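Local coordinates for protein PA0821 (PDB 7DRG) that is probably the immunity protein (antitoxin) that protects Pseudomonas aeruginosa against a putative VRR-NUC nuclease effector of its type VI secretion system, at residues B[52-57]-B[171-176]; B[97-102]-B[111-116]. All coordinates share one frame; numbering follows the deposited sequence.

Contact 1. Residues B[52-57]-B[171-176]; sequences PLVRES and RRLEPE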
loop_
_atom_site.group_PDB
_atom_site.type_symbol
_atom_site.label_atom_id
_atom_site.label_comp_id
_atom_site.label_asym_id
_atom_site.label_seq_id
_atom_site.Cartn_x
_atom_site.Cartn_y
_atom_site.Cartn_z
ATOM N N PRO B 52 20.405 -35.014 18.857
ATOM C CA PRO B 52 20.329 -35.928 17.707
ATOM C C PRO B 52 18.919 -36.357 17.337
ATOM O O PRO B 52 18.634 -36.485 16.140
ATOM C CB PRO B 52 21.183 -37.123 18.161
ATOM C CG PRO B 52 22.121 -36.549 19.142
ATOM C CD PRO B 52 21.354 -35.492 19.878
ATOM N N LEU B 53 18.039 -36.612 18.314
ATOM C CA LEU B 53 16.698 -37.082 17.981
ATOM C C LEU B 53 15.910 -36.015 17.233
ATOM O O LEU B 53 15.187 -36.336 16.283
ATOM C CB LEU B 53 15.953 -37.518 19.244
ATOM C CG LEU B 53 16.451 -38.832 19.853
ATOM C CD1 LEU B 53 15.621 -39.199 21.070
ATOM C CD2 LEU B 53 16.422 -39.943 18.817
ATOM N N VAL B 54 16.057 -34.745 17.627
ATOM C CA VAL B 54 15.347 -33.673 16.929
ATOM C C VAL B 54 15.934 -33.476 15.542
ATOM O O VAL B 54 15.202 -33.240 14.573
ATOM C CB VAL B 54 15.372 -32.369 17.749
ATOM C CG1 VAL B 54 14.758 -31.199 16.950
ATOM C CG2 VAL B 54 14.626 -32.538 19.052
ATOM N N ARG B 55 17.261 -33.577 15.418
ATOM C CA ARG B 55 17.871 -33.472 14.097
ATOM C C ARG B 55 17.400 -34.593 13.174
ATOM O O ARG B 55 17.093 -34.342 12.003
ATOM C CB ARG B 55 19.390 -33.448 14.225
ATOM C CG ARG B 55 19.867 -32.146 14.841
ATOM C CD ARG B 55 21.352 -32.146 15.124
ATOM N NE ARG B 55 21.754 -30.855 15.672
ATOM C CZ ARG B 55 23.020 -30.489 15.850
ATOM N NH1 ARG B 55 24.002 -31.320 15.511
ATOM N NH2 ARG B 55 23.300 -29.294 16.363
ATOM N N GLU B 56 17.293 -35.828 13.687
ATOM C CA GLU B 56 16.744 -36.905 12.865
ATOM C C GLU B 56 15.315 -36.604 12.436
ATOM O O GLU B 56 14.926 -36.901 11.299
ATOM C CB GLU B 56 16.791 -38.233 13.619
ATOM C CG GLU B 56 18.190 -38.672 13.976
ATOM C CD GLU B 56 18.203 -39.948 14.807
ATOM O OE1 GLU B 56 17.153 -40.633 14.879
ATOM O OE2 GLU B 56 19.252 -40.215 15.431
ATOM N N SER B 57 14.510 -36.046 13.343
ATOM C CA SER B 57 13.133 -35.710 12.991
ATOM C C SER B 57 13.084 -34.606 11.945
ATOM O O SER B 57 12.242 -34.640 11.041
ATOM C CB SER B 57 12.348 -35.319 14.243
ATOM O OG SER B 57 12.046 -36.490 15.003
ATOM N N ARG B 171 3.904 -32.867 14.801
ATOM C CA ARG B 171 3.918 -34.104 15.569
ATOM C C ARG B 171 5.339 -34.511 15.953
ATOM O O ARG B 171 5.573 -34.973 17.077
ATOM C CB ARG B 171 3.229 -35.192 14.749
ATOM C CG ARG B 171 2.904 -36.462 15.480
ATOM C CD ARG B 171 1.580 -37.005 14.961
ATOM N NE ARG B 171 1.471 -36.921 13.501
ATOM C CZ ARG B 171 0.316 -36.868 12.848
ATOM N NH1 ARG B 171 -0.828 -36.875 13.526
ATOM N NH2 ARG B 171 0.295 -36.797 11.521
ATOM N N ARG B 172 6.299 -34.317 15.055
ATOM C CA ARG B 172 7.686 -34.743 15.359
ATOM C C ARG B 172 8.477 -33.702 16.149
ATOM O O ARG B 172 9.357 -34.111 16.857
ATOM C CB ARG B 172 8.601 -34.855 14.138
ATOM C CG ARG B 172 7.988 -35.347 12.858
ATOM C CD ARG B 172 9.026 -35.940 11.948
ATOM N NE ARG B 172 8.339 -36.880 11.109
ATOM C CZ ARG B 172 7.763 -36.564 9.974
ATOM N NH1 ARG B 172 7.830 -35.331 9.529
ATOM N NH2 ARG B 172 7.127 -37.472 9.275
ATOM N N LEU B 173 8.195 -32.413 15.972
ATOM C CA LEU B 173 9.042 -31.399 16.575
ATOM C C LEU B 173 8.489 -30.866 17.885
ATOM O O LEU B 173 9.221 -30.165 18.601
ATOM C CB LEU B 173 9.247 -30.232 15.596
ATOM C CG LEU B 173 9.919 -30.616 14.273
ATOM C CD1 LEU B 173 9.967 -29.421 13.328
ATOM C CD2 LEU B 173 11.325 -31.155 14.520
ATOM N N GLU B 174 7.232 -31.180 18.213
ATOM C CA GLU B 174 6.524 -30.674 19.387
ATOM C C GLU B 174 6.813 -29.181 19.602
ATOM O O GLU B 174 7.398 -28.796 20.617
ATOM C CB GLU B 174 6.865 -31.488 20.631
ATOM C CG GLU B 174 6.564 -32.978 20.433
ATOM C CD GLU B 174 6.227 -33.706 21.723
ATOM O OE1 GLU B 174 7.045 -33.655 22.665
ATOM O OE2 GLU B 174 5.139 -34.332 21.784
ATOM N N PRO B 175 6.407 -28.330 18.662
ATOM C CA PRO B 175 6.808 -26.919 18.699
ATOM C C PRO B 175 6.143 -26.162 19.834
ATOM O O PRO B 175 5.125 -26.577 20.394
ATOM C CB PRO B 175 6.337 -26.378 17.340
ATOM C CG PRO B 175 6.033 -27.601 16.505
ATOM C CD PRO B 175 5.583 -28.636 17.480
ATOM N N GLU B 176 6.731 -25.006 20.151
ATOM C CA GLU B 176 6.137 -24.123 21.145
ATOM C C GLU B 176 4.950 -23.361 20.569
ATOM O O GLU B 176 3.956 -23.126 21.266
ATOM C CB GLU B 176 7.189 -23.136 21.658
ATOM C CG GLU B 176 8.516 -23.783 22.037
ATOM C CD GLU B 176 8.437 -24.572 23.322
ATOM O OE1 GLU B 176 8.013 -23.984 24.340
ATOM O OE2 GLU B 176 8.795 -25.779 23.307
#
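Ser57 and Arg172 make the tightest part of this contact, with their CB atoms 3.8 Å apart. Both CB atoms face the opposing segment. The Arg172 side chain then runs alongside Ser57, and its CD packs 3.6 Å from Ser57 O. This is a van der Waals contact made by the aliphatic part of the arginine, not by its guanidinium group. Leu173 adds an apolar patch next to it. Leu173 CD2 reaches Val54 CG1 at 4.2 Å. The same methyl also touches Ser57 CB. One leucine methyl thus meets two residues a helical turn apart. The hydroxyl of Ser57 bends back to its own helix: with OG beside the backbone N (chi1 -75°), it makes a weak 3.4 Å hydrogen bond to Leu53 O. The polar end of Arg172 is held further along the same partner helix. Its chain is extended from CG to NE, and NH2 forms a salt bridge with Glu64. On the way it touches Gln60 and Cys61. Glu64 lies outside residues 52-57, so this bridge joins the two helices beyond the contact itself. Helix 161-173 ends at the contact; Glu174, the next residue, has a positive phi of 41°. Pro175 then packs on Leu44 of strand 34-46 and Leu235 of strand 233-237. Val54 touches Phe46, at the end of strand 34-46. The contact joins the first turns of helix 52-69 to the last turn of helix 161-173, with strand 34-46 beside both segments.

Contact 2. Residues B[97-102]-B[111-116]; sequences REMMGA and FCYTSG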
loop_
_atom_site.group_PDB
_atom_site.type_symbol
_atom_site.label_atom_id
_atom_site.label_comp_id
_atom_site.label_asym_id
_atom_site.label_seq_id
_atom_site.Cartn_x
_atom_site.Cartn_y
_atom_site.Cartn_z
ATOM N N ARG B 97 20.960 -35.641 5.873
ATOM C CA ARG B 97 21.451 -36.493 6.958
ATOM C C ARG B 97 22.973 -36.561 6.987
ATOM O O ARG B 97 23.569 -36.716 8.060
ATOM C CB ARG B 97 20.872 -37.905 6.828
ATOM C CG ARG B 97 19.379 -37.983 7.113
ATOM C CD ARG B 97 18.784 -39.342 6.741
ATOM N NE ARG B 97 17.332 -39.260 6.593
ATOM C CZ ARG B 97 16.477 -39.390 7.594
ATOM N NH1 ARG B 97 16.931 -39.613 8.817
ATOM N NH2 ARG B 97 15.177 -39.293 7.354
ATOM N N GLU B 98 23.618 -36.455 5.824
ATOM C CA GLU B 98 25.073 -36.501 5.789
ATOM C C GLU B 98 25.673 -35.213 6.337
ATOM O O GLU B 98 26.674 -35.245 7.058
ATOM C CB GLU B 98 25.551 -36.772 4.361
ATOM C CG GLU B 98 27.056 -36.991 4.210
ATOM C CD GLU B 98 27.537 -38.362 4.683
ATOM O OE1 GLU B 98 26.724 -39.303 4.801
ATOM O OE2 GLU B 98 28.755 -38.493 4.932
HETATM N N MSE B 99 25.067 -34.072 6.023
HETATM C CA MSE B 99 25.566 -32.800 6.526
HETATM C C MSE B 99 25.334 -32.694 8.032
HETATM O O MSE B 99 26.196 -32.205 8.766
HETATM C CB MSE B 99 24.909 -31.637 5.781
HETATM C CG MSE B 99 25.403 -31.517 4.352
HETATM SE SE MSE B 99 24.613 -29.991 3.431
HETATM C CE MSE B 99 22.790 -30.682 3.215
HETATM N N MSE B 100 24.203 -33.202 8.493
HETATM C CA MSE B 100 23.933 -33.139 9.945
HETATM C C MSE B 100 24.877 -34.102 10.677
HETATM O O MSE B 100 25.223 -33.831 11.812
HETATM C CB MSE B 100 22.481 -33.524 10.228
HETATM C CG MSE B 100 21.462 -32.716 9.493
HETATM SE SE MSE B 100 20.089 -32.172 10.760
HETATM C CE MSE B 100 21.363 -31.053 11.578
ATOM N N GLY B 101 25.255 -35.201 10.031
ATOM C CA GLY B 101 26.137 -36.156 10.682
ATOM C C GLY B 101 27.534 -35.636 10.936
ATOM O O GLY B 101 28.247 -36.184 11.785
ATOM N N ALA B 102 27.951 -34.605 10.205
ATOM C CA ALA B 102 29.233 -33.958 10.432
ATOM C C ALA B 102 29.176 -32.927 11.549
ATOM O O ALA B 102 30.170 -32.224 11.777
ATOM C CB ALA B 102 29.718 -33.294 9.141
ATOM N N PHE B 111 20.252 -24.287 7.166
ATOM C CA PHE B 111 19.968 -24.927 5.886
ATOM C C PHE B 111 18.749 -24.256 5.288
ATOM O O PHE B 111 17.663 -24.312 5.874
ATOM C CB PHE B 111 19.696 -26.430 6.042
ATOM C CG PHE B 111 20.831 -27.196 6.655
ATOM C CD1 PHE B 111 21.885 -27.639 5.874
ATOM C CD2 PHE B 111 20.832 -27.487 8.012
ATOM C CE1 PHE B 111 22.926 -28.351 6.435
ATOM C CE2 PHE B 111 21.879 -28.194 8.583
ATOM C CZ PHE B 111 22.925 -28.626 7.792
ATOM N N CYS B 112 18.914 -23.644 4.122
ATOM C CA CYS B 112 17.797 -22.988 3.447
ATOM C C CYS B 112 17.748 -23.465 2.001
ATOM O O CYS B 112 18.574 -23.051 1.181
ATOM C CB CYS B 112 17.932 -21.472 3.522
ATOM S SG CYS B 112 16.525 -20.640 2.782
ATOM N N TYR B 113 16.786 -24.336 1.697
ATOM C CA TYR B 113 16.558 -24.815 0.342
ATOM C C TYR B 113 15.539 -23.911 -0.330
ATOM O O TYR B 113 14.463 -23.661 0.231
ATOM C CB TYR B 113 16.029 -26.247 0.343
ATOM C CG TYR B 113 16.989 -27.297 0.858
ATOM C CD1 TYR B 113 17.049 -27.607 2.214
ATOM C CD2 TYR B 113 17.813 -27.993 -0.015
ATOM C CE1 TYR B 113 17.916 -28.597 2.685
ATOM C CE2 TYR B 113 18.678 -28.987 0.450
ATOM C CZ TYR B 113 18.725 -29.269 1.794
ATOM O OH TYR B 113 19.577 -30.247 2.250
ATOM N N THR B 114 15.869 -23.432 -1.528
ATOM C CA THR B 114 14.981 -22.533 -2.257
ATOM C C THR B 114 14.782 -23.040 -3.680
ATOM O O THR B 114 15.469 -23.950 -4.144
ATOM C CB THR B 114 15.517 -21.095 -2.292
ATOM O OG1 THR B 114 16.694 -21.036 -3.108
ATOM C CG2 THR B 114 15.835 -20.586 -0.893
ATOM N N SER B 115 13.832 -22.414 -4.382
ATOM C CA SER B 115 13.488 -22.803 -5.745
ATOM C C SER B 115 13.608 -21.650 -6.734
ATOM O O SER B 115 13.126 -21.768 -7.863
ATOM C CB SER B 115 12.063 -23.376 -5.797
ATOM O OG SER B 115 11.120 -22.396 -5.386
ATOM N N GLY B 116 14.249 -20.548 -6.359
ATOM C CA GLY B 116 14.435 -19.469 -7.314
ATOM C C GLY B 116 15.312 -19.908 -8.476
ATOM O O GLY B 116 16.256 -20.681 -8.307
#
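Met99 meets Phe111 at the edge of the aromatic ring. Met99 and Met100 are both selenomethionines in this structure. Met99 SE lies 5.1 Å from the centroid of the Phe111 ring and 77° off the ring normal, which makes a Met-aromatic contact close to the ring plane. Met99 SE is 3.8 Å from Phe111 CE1. Met99 CB sits against the same corner, 3.9 Å from Phe111 CE1. The two side chains run past one another head to tail, and Met99 CB and SE both meet the CE1 corner of the ring. The bend at chi3 (-72°) turns the terminal methyl on to Tyr113, where Met99 CE comes 3.4 Å from Tyr113 OH. Met100 approaches the Phe111 ring on the other side of CZ. Its chain is bent twice, and Met100 CE packs obliquely 4.2 Å from Phe111 CE2. Two neighbouring helix residues thus cover the CE1 and CE2 corners from the same side of the ring plane. Phe111 and Tyr113 are two apart on their strand and both extend to helix 97-101, which runs nearly antiparallel to it with the axes 12.3 Å apart. Long side chains bridge this gap. Tyr113 also stacks on Phe62 of helix 52-69, and Leu76 of strand 75-77 touches both Met99 and Tyr113. All four touching residues are buried. The contact is mainly dispersion and burial, with the Met99 methyl against the Tyr113 hydroxyl; the selenium stands where methionine has sulfur. Shape and hydrophobic burial, rather than paired charges, hold helix and strand together here.

Overall arrangement
The centres of contacts 1 and 2 lie 16 Å apart, and contact 2 is nested in the chain loop that contact 1 closes. Helix 52-69 connects them. One flank of it receives the end of helix 161-173, and helix 96-101 packs against it as well. The two contacts touch directly where Arg55 CD packs 3.7 Å from Met100 CE. A second approach is looser, with Glu56 O 4.2 Å from Arg97 NH1; Arg97 forms a salt bridge with Asp63 of helix 52-69. Contact 1 is partly buried, whereas contact 2 is fully buried. Neither is touched by the other protein chain of the assembly.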